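Local coordinates for secretory-abundant heat soluble protein 1 (Ramazzottius varieornatus, PDB 5XN9) that is a secreted, fatty-acid-binding-protein-like heat-soluble protein that acts as a molecular shield in water-deficient conditions and supports desiccation tolerance, at residues H39-K44 with A130-K135; N80-K85 with V101-K106. All blocks are in the same frame, centred on the assembly; numbering follows the deposited sequence. Where two conformers were deposited one is given.

Contact 1. Residues H39-K44 with A130-K135; sequences HKTFHK and AKRWYK. With MG (magnesium ion), chain C; ACY (acetic acid), chain L.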
loop_
_atom_site.group_PDB
_atom_site.type_symbol
_atom_site.label_atom_id
_atom_site.label_comp_id
_atom_site.label_asym_id
_atom_site.label_seq_id
_atom_site.Cartn_x
_atom_site.Cartn_y
_atom_site.Cartn_z
ATOM N N HIS A 39 -3.163 12.847 -3.995
ATOM C CA HIS A 39 -3.622 12.529 -5.338
ATOM C C HIS A 39 -4.432 11.244 -5.326
ATOM O O HIS A 39 -4.135 10.312 -4.572
ATOM C CB HIS A 39 -2.441 12.403 -6.295
ATOM C CG HIS A 39 -1.786 13.713 -6.602
ATOM N ND1 HIS A 39 -2.208 14.535 -7.627
ATOM C CD2 HIS A 39 -0.758 14.357 -6.001
ATOM C CE1 HIS A 39 -1.458 15.622 -7.650
ATOM N NE2 HIS A 39 -0.572 15.540 -6.672
ATOM N N LYS A 40 -5.463 11.206 -6.167
ATOM C CA LYS A 40 -6.363 10.061 -6.233
ATOM C C LYS A 40 -5.585 8.773 -6.474
ATOM O O LYS A 40 -4.831 8.654 -7.446
ATOM C CB LYS A 40 -7.378 10.292 -7.354
ATOM C CG LYS A 40 -8.384 9.173 -7.544
ATOM C CD LYS A 40 -9.217 8.939 -6.303
ATOM C CE LYS A 40 -10.080 10.139 -5.959
ATOM N NZ LYS A 40 -11.111 9.783 -4.944
ATOM N N THR A 41 -5.776 7.817 -5.575
ATOM C CA THR A 41 -5.012 6.580 -5.550
ATOM C C THR A 41 -5.986 5.422 -5.434
ATOM O O THR A 41 -6.968 5.501 -4.688
ATOM C CB THR A 41 -4.052 6.573 -4.343
ATOM O OG1 THR A 41 -3.150 7.685 -4.453
ATOM C CG2 THR A 41 -3.256 5.260 -4.244
ATOM N N PHE A 42 -5.712 4.353 -6.170
ATOM C CA PHE A 42 -6.531 3.155 -6.144
ATOM C C PHE A 42 -5.683 1.967 -5.711
ATOM O O PHE A 42 -4.544 1.804 -6.165
ATOM C CB PHE A 42 -7.123 2.873 -7.528
ATOM C CG PHE A 42 -8.003 3.964 -8.038
ATOM C CD1 PHE A 42 -7.463 5.036 -8.731
ATOM C CD2 PHE A 42 -9.372 3.919 -7.835
ATOM C CE1 PHE A 42 -8.281 6.058 -9.208
ATOM C CE2 PHE A 42 -10.194 4.927 -8.309
ATOM C CZ PHE A 42 -9.648 6.002 -8.995
ATOM N N HIS A 43 -6.241 1.147 -4.827
ATOM C CA HIS A 43 -5.681 -0.151 -4.465
ATOM C C HIS A 43 -6.710 -1.198 -4.835
ATOM O O HIS A 43 -7.853 -1.131 -4.375
ATOM C CB HIS A 43 -5.408 -0.257 -2.960
ATOM C CG HIS A 43 -4.271 0.590 -2.494
ATOM N ND1 HIS A 43 -2.958 0.185 -2.595
ATOM C CD2 HIS A 43 -4.243 1.827 -1.943
ATOM C CE1 HIS A 43 -2.170 1.134 -2.124
ATOM N NE2 HIS A 43 -2.925 2.139 -1.717
ATOM N N LYS A 44 -6.313 -2.156 -5.666
ATOM C CA LYS A 44 -7.159 -3.282 -6.026
ATOM C C LYS A 44 -6.439 -4.552 -5.602
ATOM O O LYS A 44 -5.299 -4.788 -6.007
ATOM C CB LYS A 44 -7.456 -3.269 -7.528
ATOM C CG LYS A 44 -8.165 -2.001 -7.973
ATOM C CD LYS A 44 -8.463 -1.999 -9.462
ATOM C CE LYS A 44 -9.051 -0.650 -9.880
ATOM N NZ LYS A 44 -9.219 -0.495 -11.352
ATOM N N ALA A 130 1.885 7.701 9.246
ATOM C CA ALA A 130 0.862 8.413 8.498
ATOM C C ALA A 130 -0.324 7.492 8.264
ATOM O O ALA A 130 -0.218 6.266 8.366
ATOM C CB ALA A 130 1.388 8.950 7.166
ATOM N N LYS A 131 -1.465 8.096 7.947
ATOM C CA LYS A 131 -2.668 7.330 7.691
ATOM C C LYS A 131 -3.399 7.914 6.499
ATOM O O LYS A 131 -3.357 9.122 6.243
ATOM C CB LYS A 131 -3.596 7.326 8.901
ATOM C CG LYS A 131 -3.108 6.442 10.028
ATOM C CD LYS A 131 -4.018 6.554 11.226
ATOM C CE LYS A 131 -3.583 5.608 12.326
ATOM N NZ LYS A 131 -3.862 4.209 11.946
ATOM N N ARG A 132 -4.086 7.039 5.781
ATOM C CA ARG A 132 -4.896 7.462 4.660
ATOM C C ARG A 132 -6.126 6.574 4.623
ATOM O O ARG A 132 -6.032 5.378 4.898
ATOM C CB ARG A 132 -4.075 7.308 3.396
ATOM C CG ARG A 132 -4.504 8.191 2.332
ATOM C CD ARG A 132 -3.555 8.155 1.190
ATOM N NE ARG A 132 -4.076 9.024 0.168
ATOM C CZ ARG A 132 -3.706 8.987 -1.097
ATOM N NH1 ARG A 132 -2.800 8.104 -1.508
ATOM N NH2 ARG A 132 -4.257 9.834 -1.942
ATOM N N TRP A 133 -7.284 7.162 4.327
ATOM C CA TRP A 133 -8.534 6.420 4.331
ATOM C C TRP A 133 -9.051 6.244 2.913
ATOM O O TRP A 133 -8.983 7.172 2.096
ATOM C CB TRP A 133 -9.580 7.100 5.209
ATOM C CG TRP A 133 -9.262 6.917 6.657
ATOM C CD1 TRP A 133 -9.752 5.949 7.484
ATOM C CD2 TRP A 133 -8.344 7.690 7.443
ATOM N NE1 TRP A 133 -9.215 6.084 8.740
ATOM C CE2 TRP A 133 -8.344 7.141 8.741
ATOM C CE3 TRP A 133 -7.528 8.794 7.176
ATOM C CZ2 TRP A 133 -7.568 7.665 9.774
ATOM C CZ3 TRP A 133 -6.756 9.312 8.203
ATOM C CH2 TRP A 133 -6.785 8.749 9.487
ATOM N N TYR A 134 -9.552 5.043 2.630
ATOM C CA TYR A 134 -10.055 4.658 1.322
ATOM C C TYR A 134 -11.496 4.183 1.450
ATOM O O TYR A 134 -11.913 3.685 2.499
ATOM C CB TYR A 134 -9.207 3.508 0.747
ATOM C CG TYR A 134 -7.794 3.913 0.407
ATOM C CD1 TYR A 134 -6.829 4.086 1.397
ATOM C CD2 TYR A 134 -7.422 4.137 -0.910
ATOM C CE1 TYR A 134 -5.547 4.473 1.076
ATOM C CE2 TYR A 134 -6.142 4.524 -1.237
ATOM C CZ TYR A 134 -5.207 4.692 -0.242
ATOM O OH TYR A 134 -3.923 5.078 -0.554
ATOM N N LYS A 135 -12.255 4.322 0.367
ATOM C CA LYS A 135 -13.619 3.816 0.289
ATOM C C LYS A 135 -13.715 2.788 -0.833
ATOM O O LYS A 135 -12.904 2.774 -1.755
ATOM C CB LYS A 135 -14.602 4.957 0.018
ATOM C CG LYS A 135 -14.294 5.726 -1.263
ATOM C CD LYS A 135 -15.248 6.896 -1.473
ATOM C CE LYS A 135 -14.858 7.711 -2.700
ATOM N NZ LYS A 135 -15.766 8.876 -2.924
HETATM MG MG MG C . -2.458 3.838 -0.983
HETATM C C ACY L . -0.429 4.786 -1.232
HETATM O O ACY L . -0.727 5.880 -0.702
HETATM O OXT ACY L . -0.608 3.675 -0.686
HETATM C CH3 ACY L . 0.178 4.804 -2.605
#
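In the interior of the fatty-acid-binding-protein-like barrel, His-43 and Tyr-134 reach from strands 42-48 and 128-136, which flank strand 10-19, to a shared magnesium ion. The metal is bound by NE2 of His-43 at 1.9 Å and by OH of Tyr-134 at 2.0 Å, while OXT of an acetate, probably from the crystallisation liquor, takes a third position. ND1 of His-43 hydrogen-bonds His-54, which would help fix the imidazole's rotation. The imidazole turns its edge toward the tyrosine face in an offset edge-to-face pair, planes at 73°. Beside the metal, the extended chain of Arg-132, its CG anti to the backbone N (chi1 -155°), carries the guanidinium across to the loop before strand 42-48. NH2 of Arg-132 donates to His-39 O (2.7 Å) and also bonds Asn-38. NH1 of Arg-132 donates to Thr-41 OG1 (3.0 Å). The same Arg-132 NH1 donates to acetate O (3.1 Å). His-39 O accepts from Thr-41 OG1 as well, on the opposite face of its carbonyl plane. A leucine in place of Arg-132 would probably leave His-39 O with one donor fewer and the acetate without its guanidinium partner. With Lys-121 and Tyr-123 also bonded to the acetate, this polar interior is suited to holding a carboxylate, consistent with binding of a fatty-acid head group.

Contact 2. Residues N80-K85 with V101-K106; sequences NNTEIK and VPSRNK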
loop_
_atom_site.group_PDB
_atom_site.type_symbol
_atom_site.label_atom_id
_atom_site.label_comp_id
_atom_site.label_asym_id
_atom_site.label_seq_id
_atom_site.Cartn_x
_atom_site.Cartn_y
_atom_site.Cartn_z
ATOM N N ASN A 80 11.101 2.787 -10.384
ATOM C CA ASN A 80 12.179 3.265 -11.245
ATOM C C ASN A 80 13.303 2.231 -11.250
ATOM O O ASN A 80 13.130 1.152 -11.829
ATOM C CB ASN A 80 12.611 4.675 -10.854
ATOM C CG ASN A 80 11.549 5.710 -11.181
ATOM O OD1 ASN A 80 10.990 6.351 -10.292
ATOM N ND2 ASN A 80 11.259 5.869 -12.468
ATOM N N ASN A 81 14.438 2.516 -10.606
ATOM C CA ASN A 81 15.350 1.419 -10.258
ATOM C C ASN A 81 15.780 1.548 -8.793
ATOM O O ASN A 81 16.962 1.575 -8.448
ATOM C CB ASN A 81 16.498 1.167 -11.251
ATOM C CG ASN A 81 17.237 -0.179 -11.010
ATOM O OD1 ASN A 81 17.956 -0.665 -11.878
ATOM N ND2 ASN A 81 17.059 -0.766 -9.825
ATOM N N THR A 82 14.780 1.616 -7.927
ATOM C CA THR A 82 14.949 1.284 -6.524
ATOM C C THR A 82 14.303 -0.081 -6.343
ATOM O O THR A 82 13.107 -0.234 -6.605
ATOM C CB THR A 82 14.254 2.323 -5.644
ATOM O OG1 THR A 82 14.808 3.625 -5.877
ATOM C CG2 THR A 82 14.424 1.966 -4.186
ATOM N N GLU A 83 15.094 -1.075 -5.955
ATOM C CA GLU A 83 14.535 -2.387 -5.676
ATOM C C GLU A 83 13.800 -2.357 -4.344
ATOM O O GLU A 83 14.259 -1.741 -3.375
ATOM C CB GLU A 83 15.627 -3.454 -5.633
ATOM C CG GLU A 83 15.083 -4.866 -5.468
ATOM C CD GLU A 83 16.073 -5.794 -4.797
ATOM O OE1 GLU A 83 16.858 -5.314 -3.950
ATOM O OE2 GLU A 83 16.066 -7.002 -5.116
ATOM N N ILE A 84 12.662 -3.041 -4.294
ATOM C CA ILE A 84 11.799 -3.056 -3.125
ATOM C C ILE A 84 11.523 -4.517 -2.782
ATOM O O ILE A 84 11.005 -5.263 -3.621
ATOM C CB ILE A 84 10.479 -2.316 -3.405
ATOM C CG1 ILE A 84 10.742 -0.891 -3.910
ATOM C CG2 ILE A 84 9.584 -2.331 -2.186
ATOM C CD1 ILE A 84 11.546 -0.051 -2.972
ATOM N N LYS A 85 11.883 -4.931 -1.568
ATOM C CA LYS A 85 11.541 -6.259 -1.075
ATOM C C LYS A 85 10.311 -6.151 -0.188
ATOM O O LYS A 85 10.189 -5.211 0.600
ATOM C CB LYS A 85 12.688 -6.851 -0.263
ATOM C CG LYS A 85 13.995 -7.001 -1.007
ATOM C CD LYS A 85 14.992 -7.746 -0.134
ATOM C CE LYS A 85 16.425 -7.326 -0.405
ATOM N NZ LYS A 85 17.372 -7.926 0.579
ATOM N N VAL A 101 13.746 -1.310 1.663
ATOM C CA VAL A 101 14.351 -0.586 0.549
ATOM C C VAL A 101 15.856 -0.577 0.792
ATOM O O VAL A 101 16.385 0.374 1.391
ATOM C CB VAL A 101 13.782 0.834 0.426
ATOM C CG1 VAL A 101 14.294 1.473 -0.834
ATOM C CG2 VAL A 101 12.254 0.801 0.453
ATOM N N PRO A 102 16.570 -1.624 0.371
ATOM C CA PRO A 102 17.965 -1.789 0.821
ATOM C C PRO A 102 18.890 -0.676 0.376
ATOM O O PRO A 102 19.823 -0.325 1.107
ATOM C CB PRO A 102 18.362 -3.145 0.218
ATOM C CG PRO A 102 17.077 -3.853 0.011
ATOM C CD PRO A 102 16.073 -2.813 -0.342
ATOM N N SER A 103 18.667 -0.118 -0.816
ATOM C CA SER A 103 19.551 0.930 -1.312
ATOM C C SER A 103 19.528 2.157 -0.411
ATOM O O SER A 103 20.515 2.897 -0.341
ATOM C CB SER A 103 19.169 1.301 -2.745
ATOM O OG SER A 103 17.846 1.814 -2.815
ATOM N N ARG A 104 18.428 2.371 0.309
ATOM C CA ARG A 104 18.261 3.545 1.151
ATOM C C ARG A 104 18.264 3.207 2.632
ATOM O O ARG A 104 18.042 4.094 3.463
ATOM C CB ARG A 104 16.969 4.261 0.785
ATOM C CG ARG A 104 16.810 4.424 -0.699
ATOM C CD ARG A 104 15.941 5.595 -1.034
ATOM N NE ARG A 104 15.898 5.798 -2.474
ATOM C CZ ARG A 104 15.351 6.854 -3.056
ATOM N NH1 ARG A 104 15.348 6.948 -4.379
ATOM N NH2 ARG A 104 14.808 7.810 -2.314
ATOM N N ASN A 105 18.508 1.949 2.982
ATOM C CA ASN A 105 18.480 1.509 4.374
ATOM C C ASN A 105 17.177 1.917 5.065
ATOM O O ASN A 105 17.170 2.473 6.167
ATOM C CB ASN A 105 19.710 2.006 5.141
ATOM C CG ASN A 105 19.882 1.303 6.468
ATOM O OD1 ASN A 105 19.537 0.128 6.601
ATOM N ND2 ASN A 105 20.403 2.016 7.462
ATOM N N LYS A 106 16.056 1.655 4.395
ATOM C CA LYS A 106 14.744 1.941 4.957
ATOM C C LYS A 106 13.939 0.657 5.114
ATOM O O LYS A 106 14.010 -0.254 4.275
ATOM C CB LYS A 106 13.953 2.943 4.100
ATOM C CG LYS A 106 14.523 4.367 4.048
ATOM C CD LYS A 106 14.246 5.150 5.335
ATOM C CE LYS A 106 14.812 6.571 5.280
ATOM N NZ LYS A 106 16.248 6.600 5.649
HETATM O O HOH W 1 16.757 -0.832 -2.956
#
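The carbonyl oxygen of Val-101 is gripped by two backbone amides, Arg-104 N at 3.1 Å and Lys-106 N at 3.3 Å, which arrive from opposite faces of its plane. Together with the bond from Val-101 N to Lys-106 O, they close the hairpin turn between strands 94-101 and 106-114, where Asn-105 and Lys-106 both face Val-101 in a G1 beta bulge. This turn packs against the start of strand 82-91, at the surface of the barrel. No direct hydrogen bond joins the two segments; a water bridges them instead, donating to Glu-83 O (2.7 Å) and accepting from Ser-103 N (3.0 Å).

Much of the rest is apolar. CG2 of Val-101 lies 3.6 Å from CD1 of Ile-84, which CG1 also touches, the two side chains running side by side and pointing the same way. CG1 of Val-101 also presses on CG2 of Thr-82 at 3.4 Å, tighter than usual for two carbons. The threonine methyl gets there by standing anti to its own backbone nitrogen, with OG1 beside that nitrogen at chi1 -60°. Ser-103 OG approaches the same methyl. Farther out, the guanidinium of Arg-104 comes round toward Thr-82 OG1, their side chains crossing at about a right angle. At the other end, CD of Pro-102 lies against the carbonyl O of Glu-83, and CG of Pro-102 sits 3.6 Å from CE of Lys-85.

Overall arrangement
From the N terminus the chain runs through strand 10-19 and the helices 21-27 and 32-35 before reaching residues 39-44, the first half of contact 1. Its partner, 130-135, lies on the last strand, so contact 1 closes a long, strand-rich loop with 85 residues between its segments. Contact 2 is nested within that loop: 80-85 meets 101-106 across 15 intervening residues, joining the start of strand 82-91 to the turn before strand 106-114. Both reach the same antiparallel sheet, but on opposite sides of the chain's centre, their own centres 22 Å apart. Contact 1 joins strand 128-136 to strand 42-48 and the loop before it, past strand 10-19, in the buried interior, whereas contact 2 joins neighbouring elements at the surface.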